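Local coordinates for DNA mismatch repair protein PMS1 (Saccharomyces cerevisiae, PDB 3H4L) that binds ATP, and probably hydrolyses it, through its N-terminal GHKL-type ATPase region as a MutL-family component of yeast DNA mismatch repair, at residues 104-108 / 109-113; 183-187 / 188-192; 235-238 / 239-242; 321-324 / 325-328. One frame throughout, in Å; residues are numbered along the deposited sequence.

Interaction 1: 104-108 / 109-113; sequences SLCGI and AKLSV
Cys106 and Leu111 make the main apolar contact where helix 101-107 gives way to strand 110-116. SG of Cys106 touches the CD2 methyl of Leu111 at 3.9 Å and, slightly farther off, its CB, so the sulfur lies along one side of the leucine. With CG anti to the backbone N (chi1 -176°), Leu111 has its CD2 branch beside Cys106 SG. A second, looser apolar touch follows at the bend itself: Ile108 folds its CG1 arm in between its own N and carbonyl carbon (chi1 51°), which brings CD1 over the next peptide and 4.1 Å from Ala109 CB.

Within the segments the polar contacts are between backbone atoms, with one water added. Ile108 N bonds Ser104 O at 3.2 Å. Leu105 O also lies 3.2 Å from Ala109 N, but the angle is too poor for a hydrogen bond. A water lies 2.8 Å from Gly107 O and 3.0 Å from Ala109 O, placed to donate to either, though it need not serve both at once; Gly107 O is also held by the side chain of Asn155.

The helix starts beside the bound nucleotide, just after the pocket residues Arg98, Gly99 and Glu100, as expected of a GHKL ATPase, and Leu105 comes within about 7 Å of that ligand. Leu105 and Leu111 also pack on strand 144-150. The chemistry is therefore divided: sulfur and hydrocarbon fill the buried side of the bend, while water and the Asn155 amide meet carbonyls at the bend, Gly107 O and, for the water, also Ala109 O.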
loop_
_atom_site.group_PDB
_atom_site.type_symbol
_atom_site.label_atom_id
_atom_site.label_comp_id
_atom_site.label_asym_id
_atom_site.label_seq_id
_atom_site.Cartn_x
_atom_site.Cartn_y
_atom_site.Cartn_z
ATOM N N SER B 104 -2.554 26.419 -9.834
ATOM C CA SER B 104 -1.471 26.391 -8.852
ATOM C C SER B 104 -0.543 25.182 -9.010
ATOM O O SER B 104 0.675 25.312 -8.864
ATOM C CB SER B 104 -2.037 26.419 -7.420
ATOM O OG SER B 104 -2.460 27.721 -7.052
ATOM N N LEU B 105 -1.104 24.012 -9.294
ATOM C CA LEU B 105 -0.274 22.830 -9.466
ATOM C C LEU B 105 0.671 23.015 -10.651
ATOM O O LEU B 105 1.667 22.315 -10.780
ATOM C CB LEU B 105 -1.148 21.592 -9.663
ATOM C CG LEU B 105 -1.860 21.082 -8.399
ATOM C CD1 LEU B 105 -3.078 20.258 -8.779
ATOM C CD2 LEU B 105 -0.888 20.278 -7.550
ATOM N N CYS B 106 0.358 23.965 -11.519
ATOM C CA CYS B 106 1.207 24.245 -12.671
ATOM C C CYS B 106 2.471 24.978 -12.258
ATOM O O CYS B 106 3.569 24.678 -12.730
ATOM C CB CYS B 106 0.466 25.119 -13.661
ATOM S SG CYS B 106 -0.308 24.160 -14.887
ATOM N N GLY B 107 2.288 25.961 -11.384
ATOM C CA GLY B 107 3.399 26.755 -10.911
ATOM C C GLY B 107 4.376 26.006 -10.038
ATOM O O GLY B 107 5.577 26.180 -10.201
ATOM N N ILE B 108 3.901 25.174 -9.116
ATOM C CA ILE B 108 4.848 24.470 -8.266
ATOM C C ILE B 108 5.011 22.967 -8.485
ATOM O O ILE B 108 5.468 22.256 -7.587
ATOM C CB ILE B 108 4.575 24.751 -6.763
ATOM C CG1 ILE B 108 3.103 24.521 -6.418
ATOM C CG2 ILE B 108 4.993 26.167 -6.436
ATOM C CD1 ILE B 108 2.673 23.077 -6.502
ATOM N N ALA B 109 4.661 22.495 -9.683
ATOM C CA ALA B 109 4.792 21.078 -10.043
ATOM C C ALA B 109 4.682 20.943 -11.557
ATOM O O ALA B 109 4.560 21.944 -12.244
ATOM C CB ALA B 109 3.705 20.254 -9.363
ATOM N N LYS B 110 4.748 19.717 -12.070
ATOM C CA LYS B 110 4.620 19.469 -13.512
ATOM C C LYS B 110 3.229 18.876 -13.663
ATOM O O LYS B 110 2.962 17.806 -13.105
ATOM C CB LYS B 110 5.636 18.427 -14.000
ATOM C CG LYS B 110 7.072 18.643 -13.560
ATOM C CD LYS B 110 7.768 19.791 -14.293
ATOM C CE LYS B 110 9.220 19.944 -13.811
ATOM N NZ LYS B 110 10.058 20.842 -14.674
ATOM N N LEU B 111 2.346 19.538 -14.405
ATOM C CA LEU B 111 0.984 19.025 -14.565
ATOM C C LEU B 111 0.700 18.396 -15.924
ATOM O O LEU B 111 0.968 18.998 -16.955
ATOM C CB LEU B 111 -0.041 20.142 -14.323
ATOM C CG LEU B 111 -1.520 19.718 -14.355
ATOM C CD1 LEU B 111 -1.812 18.794 -13.162
ATOM C CD2 LEU B 111 -2.434 20.953 -14.320
ATOM N N SER B 112 0.154 17.186 -15.918
ATOM C CA SER B 112 -0.209 16.488 -17.148
ATOM C C SER B 112 -1.641 16.006 -17.020
ATOM O O SER B 112 -2.093 15.652 -15.926
ATOM C CB SER B 112 0.687 15.276 -17.391
ATOM O OG SER B 112 2.014 15.679 -17.635
ATOM N N VAL B 113 -2.350 15.969 -18.141
ATOM C CA VAL B 113 -3.737 15.517 -18.142
ATOM C C VAL B 113 -4.045 14.647 -19.364
ATOM O O VAL B 113 -3.560 14.917 -20.463
ATOM C CB VAL B 113 -4.705 16.725 -18.153
ATOM C CG1 VAL B 113 -6.148 16.249 -18.242
ATOM C CG2 VAL B 113 -4.501 17.564 -16.904
HETATM O O HOH W 1 6.515 24.182 -11.954
#

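Interaction 2: 183-187 / 188-192; sequences IINAA and IKFSV
A type I beta turn from Asn185 to Ile188 carries the chain from the end of helix 167-184 into strand 189-195, and its first and last residues also meet through their side chains. The turn is closed by Ile188 N donating to Asn185 O at 3.0 Å; the bond is bent, 146° at the hydrogen, and the N-H arrives from above the carbonyl plane, 57° out of it. Asn185 is also the centre of an inverse gamma turn, which overlaps the start of the beta turn, with a weak bond of 3.1 Å from Ala186 N to Ile184 O.

Beyond the backbone, Asn185 and Ile188 lie side by side and point the same way. Ile188 stretches its CG1 arm out fully (chi2 -180°), which carries CD1 along the asparagine: it sits 3.8 Å from Asn185 CB and 3.9 Å from Asn185 OD1, a carbon resting against the amide group with no polar bond between them. The polar work of Asn185 is done elsewhere, since ND2 reaches back to Tyr181 O one turn earlier in the helix.

In the layered alpha/beta fold of GHKL ATPases the helices cover one face of the mixed sheet, and this turn drops the chain from that helical layer onto the strand next to 44-50. Asn185 and Ile188 both touch Ile38 of helix 26-39, the helix that supplies Glu32 and Asn36 to the nucleotide pocket. Phe190 packs on Val34 and Tyr181. Its ring meets Asn185 with an edge, CE1 standing 4.0 Å from Asn185 CB, which lies near the ring plane.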
loop_
_atom_site.group_PDB
_atom_site.type_symbol
_atom_site.label_atom_id
_atom_site.label_comp_id
_atom_site.label_asym_id
_atom_site.label_seq_id
_atom_site.Cartn_x
_atom_site.Cartn_y
_atom_site.Cartn_z
ATOM N N ILE B 183 -15.128 6.893 3.061
ATOM C CA ILE B 183 -16.157 6.434 3.968
ATOM C C ILE B 183 -17.529 7.040 3.679
ATOM O O ILE B 183 -18.549 6.366 3.818
ATOM C CB ILE B 183 -15.766 6.706 5.419
ATOM C CG1 ILE B 183 -14.525 5.886 5.764
ATOM C CG2 ILE B 183 -16.916 6.348 6.348
ATOM C CD1 ILE B 183 -14.009 6.121 7.152
ATOM N N ILE B 184 -17.567 8.297 3.252
ATOM C CA ILE B 184 -18.845 8.935 2.983
ATOM C C ILE B 184 -19.353 8.731 1.562
ATOM O O ILE B 184 -20.558 8.744 1.327
ATOM C CB ILE B 184 -18.778 10.444 3.249
ATOM C CG1 ILE B 184 -20.191 11.043 3.249
ATOM C CG2 ILE B 184 -17.941 11.120 2.181
ATOM C CD1 ILE B 184 -21.075 10.580 4.408
ATOM N N ASN B 185 -18.447 8.539 0.614
ATOM C CA ASN B 185 -18.856 8.358 -0.773
ATOM C C ASN B 185 -19.114 6.913 -1.192
ATOM O O ASN B 185 -18.328 6.298 -1.918
ATOM C CB ASN B 185 -17.839 9.015 -1.697
ATOM C CG ASN B 185 -17.849 10.523 -1.574
ATOM O OD1 ASN B 185 -18.798 11.184 -1.992
ATOM N ND2 ASN B 185 -16.798 11.076 -0.982
ATOM N N ALA B 186 -20.251 6.407 -0.726
ATOM C CA ALA B 186 -20.717 5.057 -0.998
ATOM C C ALA B 186 -20.893 4.780 -2.493
ATOM O O ALA B 186 -20.566 3.700 -2.978
ATOM C CB ALA B 186 -22.037 4.842 -0.281
ATOM N N ALA B 187 -21.422 5.760 -3.215
ATOM C CA ALA B 187 -21.656 5.619 -4.644
ATOM C C ALA B 187 -20.356 5.678 -5.445
ATOM O O ALA B 187 -20.376 5.663 -6.680
ATOM C CB ALA B 187 -22.609 6.717 -5.116
ATOM N N ILE B 188 -19.228 5.733 -4.742
ATOM C CA ILE B 188 -17.931 5.830 -5.398
ATOM C C ILE B 188 -16.943 4.748 -4.983
ATOM O O ILE B 188 -16.824 4.424 -3.803
ATOM C CB ILE B 188 -17.279 7.210 -5.110
ATOM C CG1 ILE B 188 -18.171 8.332 -5.646
ATOM C CG2 ILE B 188 -15.896 7.286 -5.753
ATOM C CD1 ILE B 188 -17.619 9.720 -5.420
ATOM N N LYS B 189 -16.233 4.192 -5.957
ATOM C CA LYS B 189 -15.226 3.176 -5.665
ATOM C C LYS B 189 -13.836 3.803 -5.652
ATOM O O LYS B 189 -13.384 4.349 -6.660
ATOM C CB LYS B 189 -15.225 2.054 -6.707
ATOM C CG LYS B 189 -14.004 1.151 -6.554
ATOM C CD LYS B 189 -13.852 0.109 -7.652
ATOM C CE LYS B 189 -12.633 -0.776 -7.356
ATOM N NZ LYS B 189 -12.493 -1.939 -8.282
ATOM N N PHE B 190 -13.160 3.722 -4.514
ATOM C CA PHE B 190 -11.816 4.266 -4.391
ATOM C C PHE B 190 -10.787 3.143 -4.364
ATOM O O PHE B 190 -11.041 2.065 -3.816
ATOM C CB PHE B 190 -11.671 5.085 -3.105
ATOM C CG PHE B 190 -12.263 6.452 -3.182
ATOM C CD1 PHE B 190 -13.571 6.683 -2.770
ATOM C CD2 PHE B 190 -11.507 7.522 -3.651
ATOM C CE1 PHE B 190 -14.118 7.969 -2.821
ATOM C CE2 PHE B 190 -12.043 8.807 -3.707
ATOM C CZ PHE B 190 -13.348 9.030 -3.290
ATOM N N SER B 191 -9.626 3.412 -4.957
ATOM C CA SER B 191 -8.518 2.468 -4.994
ATOM C C SER B 191 -7.247 3.285 -4.841
ATOM O O SER B 191 -7.078 4.313 -5.489
ATOM C CB SER B 191 -8.478 1.731 -6.325
ATOM O OG SER B 191 -9.661 0.993 -6.514
ATOM N N VAL B 192 -6.350 2.839 -3.984
ATOM C CA VAL B 192 -5.118 3.572 -3.789
ATOM C C VAL B 192 -3.941 2.630 -3.715
ATOM O O VAL B 192 -3.905 1.707 -2.890
ATOM C CB VAL B 192 -5.160 4.399 -2.494
ATOM C CG1 VAL B 192 -3.855 5.168 -2.330
ATOM C CG2 VAL B 192 -6.361 5.363 -2.528
#

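Interaction 3: 235-238 / 239-242; sequences VLDL and NPFK
Asn239 leans across the carboxylate of Asp237, and its CB, CG and ND2 all lie near Asp237 OD1. Its CB is 3.6 Å from Asp237 OD1, and CG follows at 3.8 Å. At the tip, ND2 donates to Asp237 OD1 at 3.2 Å and, weakly, to Asp237 OD2; OD1 of Asn239 takes the backbone N-H of Tyr260, and ND2 has a further weak bond to Asp259. The amide and carboxylate planes stand 72° apart, and ND2 meets Asp237 OD1 from above the carboxylate plane, 45° out of it.

Asn239 N bonds the same oxygen, Asp237 OD1, at 3.2 Å and from the same face, closing an Asx turn. Asp237 holds its CG anti to the backbone N (chi1 -173°), which carries the carboxylate to the N-H of Asn239. Two N-H groups thus grip one oxygen and should limit rotation of the Asp237 carboxylate.

This is where edge strand 229-237 of the four-stranded sheet ends and runs into a single 3-10 turn, 239-241. Phe241 N bonds Leu238 O at 2.8 Å, with the donor above the carbonyl plane. Next to that bond Leu238 and Phe241 cross at about a right angle, Leu238 CG lying 3.9 Å from Phe241 CB. Leu238 sits on Val346 and Ile349 of helix 343-362, and Phe241 reaches Ala345 of the same helix.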
loop_
_atom_site.group_PDB
_atom_site.type_symbol
_atom_site.label_atom_id
_atom_site.label_comp_id
_atom_site.label_asym_id
_atom_site.label_seq_id
_atom_site.Cartn_x
_atom_site.Cartn_y
_atom_site.Cartn_z
ATOM N N VAL B 235 -32.468 13.324 14.428
ATOM C CA VAL B 235 -33.184 14.355 13.689
ATOM C C VAL B 235 -33.353 15.591 14.572
ATOM O O VAL B 235 -34.236 15.631 15.434
ATOM C CB VAL B 235 -34.585 13.879 13.235
ATOM C CG1 VAL B 235 -35.290 14.992 12.467
ATOM C CG2 VAL B 235 -34.461 12.656 12.354
ATOM N N LEU B 236 -32.500 16.590 14.357
ATOM C CA LEU B 236 -32.557 17.836 15.117
ATOM C C LEU B 236 -33.572 18.783 14.478
ATOM O O LEU B 236 -33.304 19.378 13.435
ATOM C CB LEU B 236 -31.188 18.513 15.124
ATOM C CG LEU B 236 -29.991 17.608 15.407
ATOM C CD1 LEU B 236 -28.697 18.392 15.229
ATOM C CD2 LEU B 236 -30.106 17.044 16.813
ATOM N N ASP B 237 -34.742 18.916 15.089
ATOM C CA ASP B 237 -35.755 19.815 14.551
ATOM C C ASP B 237 -35.343 21.229 14.938
ATOM O O ASP B 237 -35.340 21.581 16.118
ATOM C CB ASP B 237 -37.125 19.493 15.143
ATOM C CG ASP B 237 -38.238 20.290 14.495
ATOM O OD1 ASP B 237 -38.177 21.536 14.535
ATOM O OD2 ASP B 237 -39.171 19.668 13.942
ATOM N N LEU B 238 -35.001 22.044 13.947
ATOM C CA LEU B 238 -34.555 23.402 14.220
ATOM C C LEU B 238 -35.499 24.492 13.699
ATOM O O LEU B 238 -35.167 25.676 13.748
ATOM C CB LEU B 238 -33.164 23.592 13.616
ATOM C CG LEU B 238 -32.194 24.512 14.350
ATOM C CD1 LEU B 238 -31.789 23.890 15.673
ATOM C CD2 LEU B 238 -30.970 24.725 13.501
ATOM N N ASN B 239 -36.673 24.090 13.217
ATOM C CA ASN B 239 -37.662 25.024 12.670
ATOM C C ASN B 239 -37.998 26.235 13.549
ATOM O O ASN B 239 -38.121 27.355 13.049
ATOM C CB ASN B 239 -38.949 24.268 12.325
ATOM C CG ASN B 239 -38.765 23.299 11.170
ATOM O OD1 ASN B 239 -38.488 23.706 10.043
ATOM N ND2 ASN B 239 -38.913 22.009 11.446
ATOM N N PRO B 240 -38.168 26.032 14.866
ATOM C CA PRO B 240 -38.485 27.178 15.721
ATOM C C PRO B 240 -37.252 28.015 16.066
ATOM O O PRO B 240 -37.309 28.878 16.941
ATOM C CB PRO B 240 -39.092 26.517 16.952
ATOM C CG PRO B 240 -38.293 25.259 17.062
ATOM C CD PRO B 240 -38.273 24.772 15.625
ATOM N N PHE B 241 -36.140 27.763 15.380
ATOM C CA PHE B 241 -34.908 28.500 15.648
ATOM C C PHE B 241 -34.384 29.344 14.489
ATOM O O PHE B 241 -33.331 29.971 14.615
ATOM C CB PHE B 241 -33.802 27.546 16.106
ATOM C CG PHE B 241 -34.031 26.948 17.467
ATOM C CD1 PHE B 241 -35.075 26.058 17.685
ATOM C CD2 PHE B 241 -33.183 27.256 18.524
ATOM C CE1 PHE B 241 -35.269 25.479 18.936
ATOM C CE2 PHE B 241 -33.368 26.684 19.775
ATOM C CZ PHE B 241 -34.415 25.791 19.982
ATOM N N LYS B 242 -35.084 29.359 13.358
ATOM C CA LYS B 242 -34.630 30.188 12.248
ATOM C C LYS B 242 -34.974 31.636 12.595
ATOM O O LYS B 242 -36.095 31.927 13.017
ATOM C CB LYS B 242 -35.275 29.747 10.933
ATOM C CG LYS B 242 -36.594 29.020 11.057
ATOM C CD LYS B 242 -36.992 28.497 9.693
ATOM C CE LYS B 242 -38.434 28.052 9.648
ATOM N NZ LYS B 242 -38.812 27.694 8.255
#

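Interaction 4: 321-324 / 325-328; sequences ELPM and SLID
Leu322 and Ile327 slant across each other as the chain leaves strand 316-321 and coils back on itself. Their outer branches do the touching: Leu322 CD2 is 3.7 Å from Ile327 CD1, which also rests against Met324 CA. Leu322 has its CG squeezed between backbone N and carbonyl carbon (chi1 76°), and this tips the branch over toward the isoleucine. Both side chains pack on Val287 of the neighbouring strand 283-287 and on Leu340, so the pair faces the sheet.

Pro323 and Leu326 form a second slanting pair. Leu326 lays CD1 against the proline ring at CG, 3.4 Å away, and also touches Tyr260. Along the ring, Pro323 CB meets Ser325 OG at 3.5 Å. Met324, its CG anti to the backbone N (chi1 167°), touches Ile327 CB only loosely with CG.

Two successive backbone bonds bring these residues together. Leu326 N donates to Pro323 O at 3.1 Å and is fairly straight, 160° at the hydrogen; Ile327 N donates to Met324 O at 2.6 Å and is more bent. Both donors lie above the carbonyl plane; two successive i to i+3 bonds make overlapping beta turns. Leu322 O is taken by Asn288.

The loop belongs to the second, S5-like part of the structure, and immediately after Asp328 the chain is unmodelled, 329-332. Taken together, the chemistry points to a coil in which two N-H groups, of Leu326 and Ile327, are bonded within the turn, held to the sheet by leucine and isoleucine, with Met324 and Ser325 toward solvent.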
loop_
_atom_site.group_PDB
_atom_site.type_symbol
_atom_site.label_atom_id
_atom_site.label_comp_id
_atom_site.label_asym_id
_atom_site.label_seq_id
_atom_site.Cartn_x
_atom_site.Cartn_y
_atom_site.Cartn_z
ATOM N N GLU B 321 -27.124 15.980 7.291
ATOM C CA GLU B 321 -27.869 16.171 6.061
ATOM C C GLU B 321 -28.903 17.266 6.298
ATOM O O GLU B 321 -29.689 17.197 7.243
ATOM C CB GLU B 321 -28.561 14.860 5.678
ATOM C CG GLU B 321 -29.048 14.771 4.239
ATOM C CD GLU B 321 -27.904 14.735 3.247
ATOM O OE1 GLU B 321 -27.038 13.841 3.369
ATOM O OE2 GLU B 321 -27.872 15.602 2.345
ATOM N N LEU B 322 -28.887 18.287 5.449
ATOM C CA LEU B 322 -29.836 19.389 5.561
ATOM C C LEU B 322 -29.790 20.228 4.287
ATOM O O LEU B 322 -28.901 20.055 3.448
ATOM C CB LEU B 322 -29.509 20.268 6.776
ATOM C CG LEU B 322 -28.326 21.236 6.673
ATOM C CD1 LEU B 322 -28.343 22.180 7.859
ATOM C CD2 LEU B 322 -27.023 20.464 6.611
ATOM N N PRO B 323 -30.761 21.138 4.113
ATOM C CA PRO B 323 -30.761 21.975 2.907
ATOM C C PRO B 323 -29.605 22.976 2.919
ATOM O O PRO B 323 -29.369 23.632 3.931
ATOM C CB PRO B 323 -32.138 22.643 2.954
ATOM C CG PRO B 323 -32.438 22.707 4.430
ATOM C CD PRO B 323 -31.976 21.360 4.918
ATOM N N MET B 324 -28.878 23.078 1.805
ATOM C CA MET B 324 -27.745 24.003 1.721
ATOM C C MET B 324 -28.206 25.444 1.854
ATOM O O MET B 324 -27.430 26.332 2.211
ATOM C CB MET B 324 -27.001 23.854 0.394
ATOM C CG MET B 324 -26.017 25.001 0.146
ATOM S SD MET B 324 -25.159 24.912 -1.428
ATOM C CE MET B 324 -23.668 23.991 -0.936
ATOM N N SER B 325 -29.478 25.662 1.544
ATOM C CA SER B 325 -30.086 26.980 1.619
ATOM C C SER B 325 -29.898 27.583 3.011
ATOM O O SER B 325 -29.884 28.804 3.177
ATOM C CB SER B 325 -31.575 26.870 1.292
ATOM O OG SER B 325 -31.907 25.541 0.920
ATOM N N LEU B 326 -29.755 26.716 4.009
ATOM C CA LEU B 326 -29.560 27.152 5.388
ATOM C C LEU B 326 -28.087 27.004 5.770
ATOM O O LEU B 326 -27.743 26.929 6.950
ATOM C CB LEU B 326 -30.434 26.316 6.328
ATOM C CG LEU B 326 -31.935 26.353 6.015
ATOM C CD1 LEU B 326 -32.645 25.233 6.749
ATOM C CD2 LEU B 326 -32.516 27.708 6.400
ATOM N N ILE B 327 -27.231 26.966 4.751
ATOM C CA ILE B 327 -25.789 26.821 4.932
ATOM C C ILE B 327 -25.053 27.979 4.265
ATOM O O ILE B 327 -25.388 28.369 3.147
ATOM C CB ILE B 327 -25.265 25.501 4.296
ATOM C CG1 ILE B 327 -25.893 24.290 4.989
ATOM C CG2 ILE B 327 -23.745 25.437 4.395
ATOM C CD1 ILE B 327 -25.494 22.964 4.378
ATOM N N ASP B 328 -24.049 28.522 4.948
ATOM C CA ASP B 328 -23.269 29.620 4.392
ATOM C C ASP B 328 -22.007 29.062 3.737
ATOM O O ASP B 328 -21.293 28.248 4.329
ATOM C CB ASP B 328 -22.871 30.613 5.483
ATOM C CG ASP B 328 -22.399 31.942 4.916
ATOM O OD1 ASP B 328 -21.635 31.939 3.922
ATOM O OD2 ASP B 328 -22.789 32.993 5.472
#

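How the interactions relate
From the N terminus the four contacts come strictly in series, and none nests in or crosses another; each closes a short bend. Interaction 1 turns helix 101-107 into strand 110-116, and interaction 2 turns helix 167-184 into strand 189-195. Both feed the same eight-stranded sheet of the ATPase region, at centres 25 Å apart. Interactions 3 and 4 instead finish strands, 229-237 and 316-321, of the four-stranded sheet, and come within about 6 Å of each other at their nearest atoms. Interaction 4 is also about 7 Å from interaction 2 at the nearest atoms, whereas interactions 1 and 3 lie on opposite sides of the chain's centre.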